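Di-haem cytochrome c peroxidase family protein (Burkholderia thailandensis E264, PDB 6NX0) carries two covalently bound c-type hemes and probably acts as a peroxidase with electron-transfer activity. Local coordinates at residues A[288-291]-A[292-296]; A[416-419]-A[420-423]; A[456-460]-A[461-465]. All blocks are in the same frame, centred on the assembly; numbering follows the deposited sequence.

Interaction 1: residues A[288-291]-A[292-296]; sequences RGLA and LFRNP
Leu290 lies against the guanidinium group of Arg294, one helical turn further on: its CD1 sits over one face, displaced toward the rim, 4.0 Å from Arg294 NE, while Leu290 CD2 approaches Arg294 NH1 at 3.9 Å. The bend of the arginine at chi3 (-77°) turns the group back across the leucine, and a salt bridge from NH2 to Asp309 holds its far end. Leu292 runs back along the same helix, CG 3.4 Å from Arg288 O, and its branches pack on helix 444-455, to which Arg288 NE is joined by a salt bridge with Asp449.

The backbone records the end of helix 284-293. The bond from Leu292 N to Arg288 O measures 2.9 Å and that from Phe293 N to Gly289 O 2.8 Å. Arg294, the first residue with non-helical phi/psi, gives a longer one, 3.2 Å from its N to Leu290 O, and a weak second to Ala291 O. Phe293 leads away to Cys301 and His305, which bind the second heme, and its ring meets that of Phe453. The chemistry implies a division of labour at this C-terminal turn: apolar groups face the heme and helix 444-455, whereas each arginine sets its charge against an aspartate elsewhere in the chain.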
# COMPACT_ATOMS: atom_id res chain seq x y z
N ARG A 288 -6.58 20.69 -14.93
CA ARG A 288 -6.66 19.83 -16.11
C ARG A 288 -6.37 18.38 -15.75
O ARG A 288 -7.02 17.46 -16.25
CB ARG A 288 -5.70 20.28 -17.21
CG ARG A 288 -6.09 21.58 -17.86
CD ARG A 288 -5.36 21.77 -19.16
NE ARG A 288 -3.90 21.72 -19.05
CZ ARG A 288 -3.14 22.76 -18.69
NH1 ARG A 288 -3.70 23.93 -18.39
NH2 ARG A 288 -1.83 22.63 -18.63
N GLY A 289 -5.36 18.17 -14.91
CA GLY A 289 -5.03 16.81 -14.51
C GLY A 289 -6.13 16.15 -13.70
O GLY A 289 -6.40 14.96 -13.88
N LEU A 290 -6.76 16.90 -12.80
CA LEU A 290 -7.90 16.38 -12.04
C LEU A 290 -9.02 15.98 -12.99
O LEU A 290 -9.63 14.92 -12.83
CB LEU A 290 -8.41 17.44 -11.06
CG LEU A 290 -9.72 17.18 -10.32
CD1 LEU A 290 -9.63 15.94 -9.47
CD2 LEU A 290 -10.07 18.40 -9.48
N ALA A 291 -9.28 16.79 -14.01
CA ALA A 291 -10.33 16.42 -14.95
C ALA A 291 -9.95 15.18 -15.75
O ALA A 291 -10.81 14.33 -16.01
CB ALA A 291 -10.63 17.60 -15.87
N LEU A 292 -8.68 15.05 -16.16
CA LEU A 292 -8.25 13.82 -16.84
C LEU A 292 -8.39 12.61 -15.94
O LEU A 292 -8.75 11.52 -16.39
CB LEU A 292 -6.80 13.97 -17.29
CG LEU A 292 -6.61 14.90 -18.48
CD1 LEU A 292 -5.19 15.40 -18.50
CD2 LEU A 292 -6.92 14.18 -19.78
N PHE A 293 -8.05 12.79 -14.66
CA PHE A 293 -8.11 11.73 -13.66
C PHE A 293 -9.51 11.15 -13.53
O PHE A 293 -9.66 9.95 -13.28
CB PHE A 293 -7.63 12.30 -12.32
CG PHE A 293 -7.30 11.27 -11.28
CD1 PHE A 293 -8.24 10.82 -10.38
CD2 PHE A 293 -6.00 10.79 -11.19
CE1 PHE A 293 -7.90 9.86 -9.43
CE2 PHE A 293 -5.65 9.86 -10.24
CZ PHE A 293 -6.59 9.40 -9.36
N ARG A 294 -10.53 11.99 -13.72
CA ARG A 294 -11.93 11.62 -13.57
C ARG A 294 -12.63 11.42 -14.91
O ARG A 294 -13.86 11.25 -14.93
CB ARG A 294 -12.68 12.68 -12.77
CG ARG A 294 -12.23 12.80 -11.36
CD ARG A 294 -13.27 13.50 -10.51
NE ARG A 294 -13.25 14.93 -10.74
CZ ARG A 294 -13.77 15.81 -9.89
NH1 ARG A 294 -13.71 17.12 -10.14
NH2 ARG A 294 -14.34 15.36 -8.77
N ASN A 295 -11.89 11.48 -16.01
CA ASN A 295 -12.47 11.38 -17.35
C ASN A 295 -12.45 9.91 -17.76
O ASN A 295 -11.36 9.34 -17.95
CB ASN A 295 -11.68 12.24 -18.33
CG ASN A 295 -12.25 12.22 -19.75
OD1 ASN A 295 -12.94 11.29 -20.17
ND2 ASN A 295 -11.89 13.24 -20.52
N PRO A 296 -13.61 9.26 -17.91
CA PRO A 296 -13.60 7.82 -18.20
C PRO A 296 -13.04 7.47 -19.56
O PRO A 296 -12.75 6.30 -19.83
CB PRO A 296 -15.08 7.43 -18.09
CG PRO A 296 -15.82 8.71 -18.39
CD PRO A 296 -14.97 9.81 -17.81

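Interaction 2: residues A[416-419]-A[420-423]; sequences DVPR and AYRG. With NO3 (nitrate ion), chain D.
Arg422 and Val417 provide the polar side-chain link of this turn: Arg422 NE donates to Val417 O at 3.2 Å with an N-H...O angle of 157°, the oxygen lying near the edge of the guanidinium, slightly out of its plane. The bend at chi2 (-139°) carries the arginine back across the turn to that carbonyl. In the backbone, Tyr421 N reaches Pro418 O at 2.9 Å, from above the carbonyl plane; with Arg419 and Ala420 both at helical phi/psi, this makes a type I turn in the loop between helices 404-407 and 444-455. Arg422 N adds a weak bond to Arg419 O.

Apolar contacts run between Val417, Pro418 and Tyr421. Val417 CG1 comes within 3.8 Å of Tyr421 CB, and Pro418 CG meets Tyr421 CD2 at 3.6 Å as the two side chains cross at a slant. The methyl of the preceding Ala420 lies over the centre of one ring face. Pro418 also rests on Phe344 and Asn346, and Tyr421 on Cys364.

Between the arginines the contact is aliphatic on planar: Arg419 CG lies over one face of the Arg422 guanidinium, 3.5 Å from Arg422 NH2. The two guanidinium planes stand 79° apart.

A nitrate, probably from the crystallisation liquor, accepts a hydrogen bond at O2 from Gly423 N (2.9 Å). The chemistry implies that methylene packing and a carbonyl acceptor settle Arg422, while the charged group of Arg419 stays separate from it.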
# COMPACT_ATOMS: atom_id res chain seq x y z
N ASP A 416 5.61 -10.09 -16.47
CA ASP A 416 5.64 -10.48 -15.06
C ASP A 416 4.38 -11.22 -14.65
O ASP A 416 4.02 -11.24 -13.46
CB ASP A 416 5.85 -9.27 -14.17
CG ASP A 416 6.48 -9.63 -12.84
OD1 ASP A 416 7.19 -10.68 -12.75
OD2 ASP A 416 6.25 -8.87 -11.88
N VAL A 417 3.70 -11.84 -15.62
CA VAL A 417 2.54 -12.69 -15.36
C VAL A 417 2.80 -14.03 -16.05
O VAL A 417 3.14 -14.04 -17.24
CB VAL A 417 1.24 -12.04 -15.87
CG1 VAL A 417 0.07 -12.96 -15.62
CG2 VAL A 417 1.01 -10.66 -15.24
N PRO A 418 2.66 -15.14 -15.36
CA PRO A 418 2.82 -16.44 -16.02
C PRO A 418 1.86 -16.56 -17.20
O PRO A 418 0.77 -16.01 -17.18
CB PRO A 418 2.47 -17.45 -14.92
CG PRO A 418 2.51 -16.70 -13.63
CD PRO A 418 2.26 -15.27 -13.95
N ARG A 419 2.25 -17.34 -18.21
CA ARG A 419 1.35 -17.58 -19.34
C ARG A 419 -0.01 -18.06 -18.86
O ARG A 419 -1.05 -17.68 -19.44
CB ARG A 419 1.94 -18.63 -20.29
CG ARG A 419 2.92 -18.04 -21.29
CD ARG A 419 3.49 -19.10 -22.22
NE ARG A 419 4.52 -19.88 -21.54
CZ ARG A 419 4.41 -21.17 -21.21
NH1 ARG A 419 5.43 -21.76 -20.58
NH2 ARG A 419 3.32 -21.87 -21.50
N ALA A 420 -0.03 -18.84 -17.78
CA ALA A 420 -1.27 -19.40 -17.26
C ALA A 420 -2.26 -18.35 -16.79
O ALA A 420 -3.45 -18.64 -16.71
CB ALA A 420 -1.00 -20.34 -16.09
N TYR A 421 -1.81 -17.14 -16.46
CA TYR A 421 -2.69 -16.13 -15.88
C TYR A 421 -2.76 -14.85 -16.71
O TYR A 421 -3.34 -13.86 -16.24
CB TYR A 421 -2.24 -15.79 -14.44
CG TYR A 421 -2.15 -17.01 -13.57
CD1 TYR A 421 -3.21 -17.91 -13.48
CD2 TYR A 421 -1.00 -17.27 -12.83
CE1 TYR A 421 -3.11 -19.05 -12.70
CE2 TYR A 421 -0.90 -18.40 -12.04
CZ TYR A 421 -1.97 -19.28 -11.98
OH TYR A 421 -1.88 -20.41 -11.18
N ARG A 422 -2.20 -14.85 -17.92
CA ARG A 422 -2.26 -13.63 -18.73
C ARG A 422 -3.69 -13.18 -19.00
O ARG A 422 -3.95 -11.98 -19.09
CB ARG A 422 -1.47 -13.85 -20.00
CG ARG A 422 -0.00 -14.07 -19.64
CD ARG A 422 0.98 -13.39 -20.55
NE ARG A 422 2.35 -13.86 -20.32
CZ ARG A 422 3.09 -14.49 -21.23
NH1 ARG A 422 2.62 -14.75 -22.45
NH2 ARG A 422 4.33 -14.87 -20.93
N GLY A 423 -4.65 -14.10 -19.11
CA GLY A 423 -6.05 -13.75 -19.30
C GLY A 423 -6.71 -13.09 -18.11
O GLY A 423 -7.81 -12.55 -18.24
N NO3 D . -5.30 -17.34 -18.56
O1 NO3 D . -5.86 -18.46 -18.78
O2 NO3 D . -4.33 -16.97 -19.25
O3 NO3 D . -5.71 -16.63 -17.63

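Interaction 3: residues A[456-460]-A[461-465]; sequences TLTDA and RYVGL
Tyr462 meets Thr458 and Asp459 across the turn. Its CB lies 4.0 Å from Thr458 CG2, the methyl that stands anti to the threonine N and is thereby brought up to the tyrosine backbone, 3.8 Å from Tyr462 C. The same CB also passes 3.8 Å from Asp459 O. With chi1 at -50°, CG is anti to the tyrosine's own carbonyl carbon, and the ring swings back beside the aspartate. Along that flank Tyr462 CD2 is 3.9 Å from Asp459 CB, and CE2 touches the same carbon slightly farther off, an oblique approach. One ring face is covered over its centre by CB of the preceding Arg461. At the tip, OH is hydrogen-bonded to Pro128 O, which fixes the far end of the ring in the segment that follows the first heme's CXXCH motif.

In the backbone, Tyr462 N donates to Asp459 O at 3.0 Å with an angle of 163°, although the donor stands 40° out of the carbonyl plane. Val463 flanks the turn, its CG2 3.6 Å from Ala460 O. The carboxylate of Asp459 is hydrogen-bonded to Ser269 OG and Tyr165 OH, and Asp459 N to Asn374 OD1, so both ends of this residue are held. The i to i+3 bond and the phi/psi of Ala460 and Arg461 mark a type I turn opening the 3-10 segment that follows helix 444-455.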
# COMPACT_ATOMS: atom_id res chain seq x y z
N THR A 456 -0.31 17.40 -6.09
CA THR A 456 -1.12 18.12 -5.11
C THR A 456 -1.53 17.26 -3.92
O THR A 456 -2.08 17.78 -2.94
CB THR A 456 -2.40 18.71 -5.73
OG1 THR A 456 -3.40 17.68 -5.96
CG2 THR A 456 -2.10 19.48 -7.02
N LEU A 457 -1.28 15.95 -3.97
CA LEU A 457 -1.69 15.05 -2.91
C LEU A 457 -0.61 14.84 -1.85
O LEU A 457 -0.75 13.98 -0.98
CB LEU A 457 -2.09 13.69 -3.50
CG LEU A 457 -3.00 13.71 -4.72
CD1 LEU A 457 -3.37 12.30 -5.14
CD2 LEU A 457 -4.25 14.53 -4.43
N THR A 458 0.47 15.60 -1.92
CA THR A 458 1.54 15.50 -0.92
C THR A 458 1.20 16.30 0.33
O THR A 458 0.86 17.49 0.24
CB THR A 458 2.83 16.00 -1.55
OG1 THR A 458 3.11 15.24 -2.72
CG2 THR A 458 3.97 15.91 -0.58
N ASP A 459 1.29 15.66 1.48
CA ASP A 459 1.07 16.34 2.74
C ASP A 459 2.11 17.44 2.93
O ASP A 459 3.23 17.36 2.42
CB ASP A 459 1.06 15.32 3.89
CG ASP A 459 -0.30 14.72 4.09
OD1 ASP A 459 -1.20 15.45 4.54
OD2 ASP A 459 -0.49 13.54 3.77
N ALA A 460 1.70 18.49 3.65
CA ALA A 460 2.48 19.72 3.70
C ALA A 460 3.91 19.50 4.18
O ALA A 460 4.84 20.17 3.69
CB ALA A 460 1.78 20.73 4.61
N ARG A 461 4.10 18.62 5.17
CA ARG A 461 5.42 18.34 5.75
C ARG A 461 6.43 17.88 4.70
O ARG A 461 7.64 18.03 4.91
CB ARG A 461 5.29 17.26 6.84
CG ARG A 461 6.59 16.81 7.49
CD ARG A 461 6.29 15.85 8.63
NE ARG A 461 7.49 15.30 9.25
CZ ARG A 461 7.47 14.34 10.18
NH1 ARG A 461 6.32 13.82 10.58
NH2 ARG A 461 8.61 13.90 10.70
N TYR A 462 5.96 17.31 3.60
CA TYR A 462 6.84 16.56 2.71
C TYR A 462 7.00 17.17 1.32
O TYR A 462 7.65 16.54 0.48
CB TYR A 462 6.32 15.13 2.55
CG TYR A 462 6.02 14.47 3.87
CD1 TYR A 462 7.04 14.19 4.76
CD2 TYR A 462 4.73 14.12 4.21
CE1 TYR A 462 6.78 13.57 5.97
CE2 TYR A 462 4.45 13.50 5.43
CZ TYR A 462 5.49 13.23 6.29
OH TYR A 462 5.22 12.60 7.50
N VAL A 463 6.45 18.36 1.05
CA VAL A 463 6.45 18.87 -0.33
C VAL A 463 7.86 19.07 -0.86
O VAL A 463 8.09 18.92 -2.07
CB VAL A 463 5.64 20.17 -0.46
CG1 VAL A 463 4.16 19.90 -0.22
CG2 VAL A 463 6.17 21.23 0.48
N GLY A 464 8.82 19.34 0.03
CA GLY A 464 10.21 19.54 -0.39
C GLY A 464 10.90 18.30 -0.91
O GLY A 464 11.97 18.41 -1.51
N LEU A 465 10.32 17.12 -0.71
CA LEU A 465 10.91 15.91 -1.23
C LEU A 465 10.45 15.57 -2.64
O LEU A 465 11.02 14.68 -3.27
CB LEU A 465 10.59 14.72 -0.32
CG LEU A 465 11.15 14.76 1.10
CD1 LEU A 465 10.74 13.49 1.86
CD2 LEU A 465 12.66 14.91 1.06

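How the interactions relate
Interactions 1 and 3 are partly buried and belong to one neighbourhood, about 6 Å apart at their nearest atoms: helix 444-455 packs on interaction 1, and the chain leaving that helix forms interaction 3. Interaction 2 is a surface contact in the loop between helices 404-407 and 444-455, about 20 Å or more from either at the nearest atoms. Interaction 1 is helical, with i to i+4 bonds and salt bridges to other parts of the chain, while Phe293 reaches the second heme. The other two are turns closed by an i to i+3 bond, each with a tyrosine beside the residue three positions earlier. Buried Asp459 and Tyr462 use hydrogen bonds to loops far away in sequence, whereas exposed Arg419 packs locally against Arg422.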